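Local coordinates for ApaG protein (Pseudomonas aeruginosa, PDB 3NRF), which is of unknown function, is named an ApaG protein, and folds as an all-beta domain of the DUF4354 family that assembles with other copies of itself, at residues G17-S20 / H25-T28; Q29-R34 / S97-S102; L35-A38 / E42-L45. All coordinates share one frame; numbering follows the deposited sequence.

Contact 1: G17-S20 / H25-T28; sequences GSVS and HFRT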
loop_
_atom_site.group_PDB
_atom_site.type_symbol
_atom_site.label_atom_id
_atom_site.label_comp_id
_atom_site.label_asym_id
_atom_site.label_seq_id
_atom_site.Cartn_x
_atom_site.Cartn_y
_atom_site.Cartn_z
ATOM N N GLY B 17 -5.081 -7.556 6.260
ATOM C CA GLY B 17 -5.279 -8.969 6.149
ATOM C C GLY B 17 -6.732 -9.362 6.206
ATOM O O GLY B 17 -7.645 -8.551 6.124
ATOM N N SER B 18 -6.898 -10.665 6.310
ATOM C CA SER B 18 -8.228 -11.219 6.433
ATOM C C SER B 18 -8.201 -12.524 7.196
ATOM O O SER B 18 -7.181 -13.232 7.241
ATOM C CB SER B 18 -8.913 -11.411 5.061
ATOM O OG SER B 18 -8.261 -12.390 4.271
ATOM N N VAL B 19 -9.362 -12.890 7.770
ATOM C CA VAL B 19 -9.546 -14.145 8.447
ATOM C C VAL B 19 -10.912 -14.699 8.045
ATOM O O VAL B 19 -11.882 -13.969 8.042
ATOM C CB VAL B 19 -9.562 -13.980 10.029
ATOM C CG1 VAL B 19 -9.790 -15.317 10.770
ATOM C CG2 VAL B 19 -8.248 -13.250 10.514
ATOM N N SER B 20 -10.943 -15.968 7.733
ATOM C CA SER B 20 -12.180 -16.679 7.338
ATOM C C SER B 20 -12.262 -18.039 7.990
ATOM O O SER B 20 -11.328 -18.828 7.927
ATOM C CB SER B 20 -12.202 -16.865 5.840
ATOM O OG SER B 20 -13.381 -17.513 5.429
ATOM N N HIS B 25 -16.355 -14.233 8.059
ATOM C CA HIS B 25 -15.274 -13.622 7.308
ATOM C C HIS B 25 -15.035 -12.228 7.868
ATOM O O HIS B 25 -15.994 -11.489 8.141
ATOM C CB HIS B 25 -15.670 -13.472 5.832
ATOM C CG HIS B 25 -16.263 -14.703 5.246
ATOM N ND1 HIS B 25 -15.576 -15.893 5.166
ATOM C CD2 HIS B 25 -17.490 -14.950 4.726
ATOM C CE1 HIS B 25 -16.365 -16.835 4.670
ATOM N NE2 HIS B 25 -17.520 -16.273 4.346
ATOM N N PHE B 26 -13.768 -11.827 8.010
ATOM C CA PHE B 26 -13.497 -10.446 8.365
ATOM C C PHE B 26 -12.147 -9.972 7.834
ATOM O O PHE B 26 -11.277 -10.762 7.548
ATOM C CB PHE B 26 -13.701 -10.164 9.856
ATOM C CG PHE B 26 -12.808 -10.892 10.784
ATOM C CD1 PHE B 26 -11.585 -10.373 11.163
ATOM C CD2 PHE B 26 -13.254 -12.060 11.437
ATOM C CE1 PHE B 26 -10.782 -11.045 12.088
ATOM C CE2 PHE B 26 -12.459 -12.709 12.364
ATOM C CZ PHE B 26 -11.205 -12.212 12.683
ATOM N N ARG B 27 -12.075 -8.670 7.623
ATOM C CA ARG B 27 -10.860 -7.988 7.182
ATOM C C ARG B 27 -10.181 -7.412 8.404
ATOM O O ARG B 27 -10.876 -7.052 9.394
ATOM C CB ARG B 27 -11.183 -6.877 6.197
ATOM C CG ARG B 27 -11.457 -7.336 4.800
ATOM C CD ARG B 27 -12.767 -8.123 4.631
ATOM N NE ARG B 27 -13.015 -8.390 3.213
ATOM C CZ ARG B 27 -14.098 -9.008 2.740
ATOM N NH1 ARG B 27 -15.033 -9.409 3.599
ATOM N NH2 ARG B 27 -14.214 -9.207 1.444
ATOM N N THR B 28 -8.848 -7.379 8.389
ATOM C CA THR B 28 -8.079 -6.884 9.524
ATOM C C THR B 28 -7.160 -5.746 9.128
ATOM O O THR B 28 -6.670 -5.705 7.999
ATOM C CB THR B 28 -7.221 -7.973 10.174
ATOM O OG1 THR B 28 -6.305 -8.495 9.194
ATOM C CG2 THR B 28 -8.112 -9.108 10.723
#

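Contact 2: Q29-R34 / S97-S102; sequences QAFKVR and SLVRLS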
loop_
_atom_site.group_PDB
_atom_site.type_symbol
_atom_site.label_atom_id
_atom_site.label_comp_id
_atom_site.label_asym_id
_atom_site.label_seq_id
_atom_site.Cartn_x
_atom_site.Cartn_y
_atom_site.Cartn_z
ATOM N N GLN B 29 -7.000 -4.788 10.037
ATOM C CA GLN B 29 -6.055 -3.677 9.858
ATOM C C GLN B 29 -5.201 -3.589 11.123
ATOM O O GLN B 29 -5.714 -3.355 12.216
ATOM C CB GLN B 29 -6.770 -2.337 9.640
ATOM C CG GLN B 29 -5.806 -1.149 9.565
ATOM C CD GLN B 29 -4.892 -1.206 8.361
ATOM O OE1 GLN B 29 -5.346 -1.168 7.216
ATOM N NE2 GLN B 29 -3.580 -1.301 8.636
ATOM N N ALA B 30 -3.880 -3.745 10.978
ATOM C CA ALA B 30 -2.973 -3.660 12.086
ATOM C C ALA B 30 -2.444 -2.261 12.236
ATOM O O ALA B 30 -2.372 -1.530 11.262
ATOM C CB ALA B 30 -1.780 -4.637 11.897
ATOM N N PHE B 31 -2.112 -1.921 13.477
ATOM C CA PHE B 31 -1.457 -0.699 13.816
ATOM C C PHE B 31 -0.368 -0.971 14.839
ATOM O O PHE B 31 -0.519 -1.846 15.712
ATOM C CB PHE B 31 -2.403 0.294 14.506
ATOM C CG PHE B 31 -3.523 0.812 13.635
ATOM C CD1 PHE B 31 -4.668 0.040 13.437
ATOM C CD2 PHE B 31 -3.467 2.051 13.088
ATOM C CE1 PHE B 31 -5.713 0.525 12.688
ATOM C CE2 PHE B 31 -4.526 2.527 12.301
ATOM C CZ PHE B 31 -5.626 1.762 12.121
ATOM N N LYS B 32 0.706 -0.187 14.776
ATOM C CA LYS B 32 1.628 -0.124 15.914
ATOM C C LYS B 32 1.169 1.088 16.724
ATOM O O LYS B 32 0.941 2.158 16.134
ATOM C CB LYS B 32 3.047 0.074 15.431
ATOM C CG LYS B 32 4.085 0.153 16.553
ATOM C CD LYS B 32 4.450 -1.173 17.100
ATOM C CE LYS B 32 5.349 -1.965 16.107
ATOM N NZ LYS B 32 5.506 -3.364 16.604
ATOM N N VAL B 33 0.985 0.910 18.034
ATOM C CA VAL B 33 0.448 1.903 18.924
ATOM C C VAL B 33 1.418 2.158 20.084
ATOM O O VAL B 33 1.952 1.204 20.665
ATOM C CB VAL B 33 -0.917 1.420 19.521
ATOM C CG1 VAL B 33 -1.497 2.450 20.463
ATOM C CG2 VAL B 33 -1.908 1.081 18.401
ATOM N N ARG B 34 1.569 3.419 20.466
ATOM C CA ARG B 34 2.356 3.797 21.648
ATOM C C ARG B 34 1.460 4.628 22.549
ATOM O O ARG B 34 0.852 5.594 22.095
ATOM C CB ARG B 34 3.596 4.619 21.294
ATOM C CG ARG B 34 4.417 4.972 22.554
ATOM C CD ARG B 34 5.708 5.701 22.244
ATOM N NE ARG B 34 6.552 4.936 21.329
ATOM C CZ ARG B 34 7.742 5.367 20.888
ATOM N NH1 ARG B 34 8.177 6.562 21.247
ATOM N NH2 ARG B 34 8.463 4.624 20.057
ATOM N N SER B 97 -8.785 5.546 10.570
ATOM C CA SER B 97 -7.766 6.573 10.431
ATOM C C SER B 97 -7.429 7.224 11.767
ATOM O O SER B 97 -6.758 8.235 11.840
ATOM C CB SER B 97 -8.233 7.621 9.436
ATOM O OG SER B 97 -9.436 8.275 9.831
ATOM N N LEU B 98 -7.909 6.621 12.838
ATOM C CA LEU B 98 -7.699 7.124 14.199
ATOM C C LEU B 98 -7.737 5.962 15.159
ATOM O O LEU B 98 -8.604 5.092 15.016
ATOM C CB LEU B 98 -8.783 8.134 14.563
ATOM C CG LEU B 98 -8.641 8.821 15.906
ATOM C CD1 LEU B 98 -7.345 9.647 15.981
ATOM C CD2 LEU B 98 -9.876 9.691 16.119
ATOM N N VAL B 99 -6.783 5.908 16.077
ATOM C CA VAL B 99 -6.787 4.999 17.215
ATOM C C VAL B 99 -6.892 5.899 18.451
ATOM O O VAL B 99 -6.136 6.871 18.659
ATOM C CB VAL B 99 -5.574 4.063 17.283
ATOM C CG1 VAL B 99 -5.688 3.157 18.465
ATOM C CG2 VAL B 99 -5.523 3.244 15.987
ATOM N N ARG B 100 -7.852 5.577 19.291
ATOM C CA ARG B 100 -8.069 6.343 20.501
ATOM C C ARG B 100 -8.492 5.441 21.655
ATOM O O ARG B 100 -8.734 4.226 21.488
ATOM C CB ARG B 100 -9.072 7.506 20.258
ATOM C CG ARG B 100 -10.414 7.176 19.600
ATOM C CD ARG B 100 -11.289 8.460 19.453
ATOM N NE ARG B 100 -11.671 9.003 20.748
ATOM C CZ ARG B 100 -12.212 10.207 20.982
ATOM N NH1 ARG B 100 -12.435 11.086 19.996
ATOM N NH2 ARG B 100 -12.507 10.537 22.234
ATOM N N LEU B 101 -8.549 6.037 22.830
ATOM C CA LEU B 101 -8.996 5.321 24.011
ATOM C C LEU B 101 -10.509 5.583 24.193
ATOM O O LEU B 101 -11.028 6.634 23.794
ATOM C CB LEU B 101 -8.229 5.763 25.221
ATOM C CG LEU B 101 -6.807 5.225 25.375
ATOM C CD1 LEU B 101 -6.144 5.999 26.503
ATOM C CD2 LEU B 101 -6.770 3.715 25.686
ATOM N N SER B 102 -11.198 4.582 24.753
ATOM C CA SER B 102 -12.632 4.645 25.018
ATOM C C SER B 102 -12.879 3.872 26.303
ATOM O O SER B 102 -12.096 2.986 26.680
ATOM C CB SER B 102 -13.426 3.957 23.916
ATOM O OG SER B 102 -14.826 3.964 24.242
#

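Contact 3: L35-A38 / E42-L45; sequences LVNA and EISL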
loop_
_atom_site.group_PDB
_atom_site.type_symbol
_atom_site.label_atom_id
_atom_site.label_comp_id
_atom_site.label_asym_id
_atom_site.label_seq_id
_atom_site.Cartn_x
_atom_site.Cartn_y
_atom_site.Cartn_z
ATOM N N LEU B 35 1.361 4.260 23.818
ATOM C CA LEU B 35 0.599 5.031 24.775
ATOM C C LEU B 35 1.618 5.768 25.620
ATOM O O LEU B 35 2.548 5.126 26.113
ATOM C CB LEU B 35 -0.233 4.128 25.675
ATOM C CG LEU B 35 -1.143 3.166 24.926
ATOM C CD1 LEU B 35 -1.833 2.298 25.962
ATOM C CD2 LEU B 35 -2.164 3.927 24.034
ATOM N N VAL B 36 1.438 7.091 25.757
ATOM C CA VAL B 36 2.337 7.956 26.507
ATOM C C VAL B 36 1.562 8.736 27.577
ATOM O O VAL B 36 0.686 9.537 27.245
ATOM C CB VAL B 36 3.068 8.990 25.585
ATOM C CG1 VAL B 36 4.027 9.882 26.408
ATOM C CG2 VAL B 36 3.827 8.278 24.455
ATOM N N ASN B 37 1.878 8.503 28.860
ATOM C CA ASN B 37 1.216 9.222 29.957
ATOM C C ASN B 37 1.913 10.541 30.129
ATOM O O ASN B 37 2.988 10.603 30.741
ATOM C CB ASN B 37 1.191 8.419 31.280
ATOM C CG ASN B 37 0.528 9.190 32.456
ATOM O OD1 ASN B 37 0.131 10.338 32.322
ATOM N ND2 ASN B 37 0.428 8.542 33.611
ATOM N N ALA B 38 1.304 11.599 29.587
ATOM C CA ALA B 38 1.867 12.955 29.649
ATOM C C ALA B 38 1.671 13.643 31.006
ATOM O O ALA B 38 2.380 14.598 31.330
ATOM C CB ALA B 38 1.251 13.814 28.538
ATOM N N GLU B 42 -0.170 8.938 38.010
ATOM C CA GLU B 42 -0.453 7.624 37.435
ATOM C C GLU B 42 -1.920 7.589 36.990
ATOM O O GLU B 42 -2.784 8.155 37.660
ATOM C CB GLU B 42 -0.153 6.553 38.475
ATOM C CG GLU B 42 -0.285 5.156 37.999
ATOM C CD GLU B 42 0.238 4.159 39.003
ATOM O OE1 GLU B 42 0.627 4.545 40.150
ATOM O OE2 GLU B 42 0.299 2.969 38.646
ATOM N N ILE B 43 -2.181 6.960 35.849
ATOM C CA ILE B 43 -3.522 6.895 35.259
ATOM C C ILE B 43 -3.951 5.447 35.066
ATOM O O ILE B 43 -3.197 4.646 34.516
ATOM C CB ILE B 43 -3.541 7.679 33.882
ATOM C CG1 ILE B 43 -3.265 9.175 34.112
ATOM C CG2 ILE B 43 -4.876 7.528 33.143
ATOM C CD1 ILE B 43 -3.183 10.036 32.823
ATOM N N SER B 44 -5.133 5.084 35.579
ATOM C CA SER B 44 -5.664 3.740 35.381
ATOM C C SER B 44 -6.223 3.608 33.977
ATOM O O SER B 44 -6.896 4.512 33.486
ATOM C CB SER B 44 -6.796 3.406 36.365
ATOM O OG SER B 44 -7.257 2.082 36.125
ATOM N N LEU B 45 -5.937 2.473 33.348
ATOM C CA LEU B 45 -6.496 2.130 32.038
ATOM C C LEU B 45 -7.401 0.903 32.185
ATOM O O LEU B 45 -7.820 0.295 31.197
ATOM C CB LEU B 45 -5.369 1.828 31.046
ATOM C CG LEU B 45 -4.413 2.975 30.690
ATOM C CD1 LEU B 45 -3.309 2.463 29.792
ATOM C CD2 LEU B 45 -5.142 4.131 30.041
#

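Contact 1: G17-S20 / H25-T28
Val19 CB sits over one face of the Phe26 ring, a CH-pi contact 3.9 Å from CB to the ring centroid. The valine is displaced toward the rim, and its closest carbon pair is CB to CZ of Phe26 at 3.6 Å. The two side chains lie alongside each other and point the same way. Phe26 CG stands between its own backbone N and carbonyl carbon (chi1 63°), which swings the ring back over Val19. Arg61 makes a cation-pi contact with the same ring. At the edge of the His25 ring, near its plane, Ser20 OG and His25 ND1 are hydrogen-bonded at 2.7 Å.

The backbones form the end of the antiparallel beta hairpin of strands 7-21 and 24-37 that lies next to its turn. Gly17-Thr28 and Val19-Phe26 are hydrogen-bonded pairs; Ser18-Arg27 and Ser20-His25 are non-hydrogen-bonded. Val19 N to Phe26 O and Phe26 N to Val19 O are both 2.9 Å. Thr28 N meets Gly17 O at 2.8 Å. The Tyr94 hydroxyl also bonds to Gly17 O. Residues 17-20 pair on their other edge with a strand of a second subunit, carrying the sheet across the interface. Arg27 reaches Glu89 O in its own chain and Ser97 OG of that second subunit.

Contact 2: Q29-R34 / S97-S102
Val99 presses one methyl onto the face of the Phe31 ring. Its CG2 stands over the ring centre, 3.8 Å from the centroid and 12° off the ring normal. This is a CH-pi contact with the methyl nearly straight above the ring. The nearest ring carbon is Phe31 CD2, 3.7 Å from Val99 CG2. Phe31 and Val99 come from opposite sides and overlap alongside. Phe31 CG is anti to the carbonyl carbon (chi1 -66°), which turns the ring's flat side to the valine. The other methyl of Val99 meets a second residue: CG1 is 4.3 Å from Val33 CG2. Val99 thus spreads its two branches over Phe31 and Val33, both of which point toward it.

Beyond these three buried residues the contact is loose. No hydrogen bond joins the two segments, and even the nearest CA atoms, those of Val33 and Val99, are 8.1 Å apart. The residues between and beside the contact makers turn elsewhere. Lys32 and Arg34 form salt bridges with Asp83 and Glu81 on the other face of their strand. Arg100 forms one with Asp23 of a third subunit.

Ser97 and Leu98 both face Gln53 in a classic beta bulge at the beginning of the 97-102 segment. Within this chain, strand 98-102 is an outermost strand of the six-stranded antiparallel sheet and pairs with strand 49-53. Strand 24-37 lies between strands 7-21 and 79-88, so the contact joins distant strands of one curved sheet across its interior. Ala11 of strand 7-21 also packs on Val99, and Ala96 packs on Phe31.

Contact 3: L35-A38 / E42-L45
Asn37 and Ile43 make the closest meeting between the two segments. The end methyl of Ile43, CD1, lies 3.4 Å from Asn37 OD1 and 3.8 Å from Asn37 CG. Farther back along the isoleucine, CG1 is 3.8 Å from Asn37 ND2. The outer arm of Ile43 therefore runs beside the whole amide, and this part of the contact is van der Waals in kind. A second, lighter touch joins two leucines by single methyls: Leu35 CD1 and Leu45 CD1 are 4.1 Å apart, with their side chains set at a slant to each other. No hydrogen bond passes directly between the segments.

The next shell fixes the amide. Asn37 CG is anti to the backbone N (chi1 178°), which carries the amide out toward 42-45. There Asn37 ND2 donates to two backbone oxygens, Ser41 O and Leu74 O. Asn37 OD1 takes a weak bond from Ala39 N, in the short turn that leads to Ser41. The amide thus ties the turn to strand 73-74, and Ile43 packs along a group whose orientation is already set. Glu42 turns its CB away from 35-38. Its carboxylate is gripped twice, by a salt bridge to Lys75 and a hydrogen bond to Thr73.

On the Leu35 side the surroundings are apolar, with Val7, Val9, Leu69 and Val80 packed against it. Residues 35-37 end strand 24-37 between strands 7-21 and 79-88 of the main sheet. Strand 43-44 instead pairs with strand 73-74 in a small two-stranded antiparallel sheet, which the contact brings up against the end of the large one.

Overall arrangement
All three contacts draw one segment from the long strand 24-37, in the order 25-28, 29-34 and 35-38. Contact 1 pairs it with strand 7-21 at the hairpin end, and closes before the others open. Contact 2 lies near the middle of the chain and brings in the late strand 98-102. Contact 3, whose residues fall between the two segments of contact 2 in sequence, lies at the far end. The centres of contacts 1 and 3 are about 31 Å apart, on opposite sides of the chain's centre. Contacts 2 and 3, centres about 15 Å apart, touch through Leu101 and Leu45. Strand 24-37 thus runs from beside the intersubunit edge, through the interior, to the small sheet.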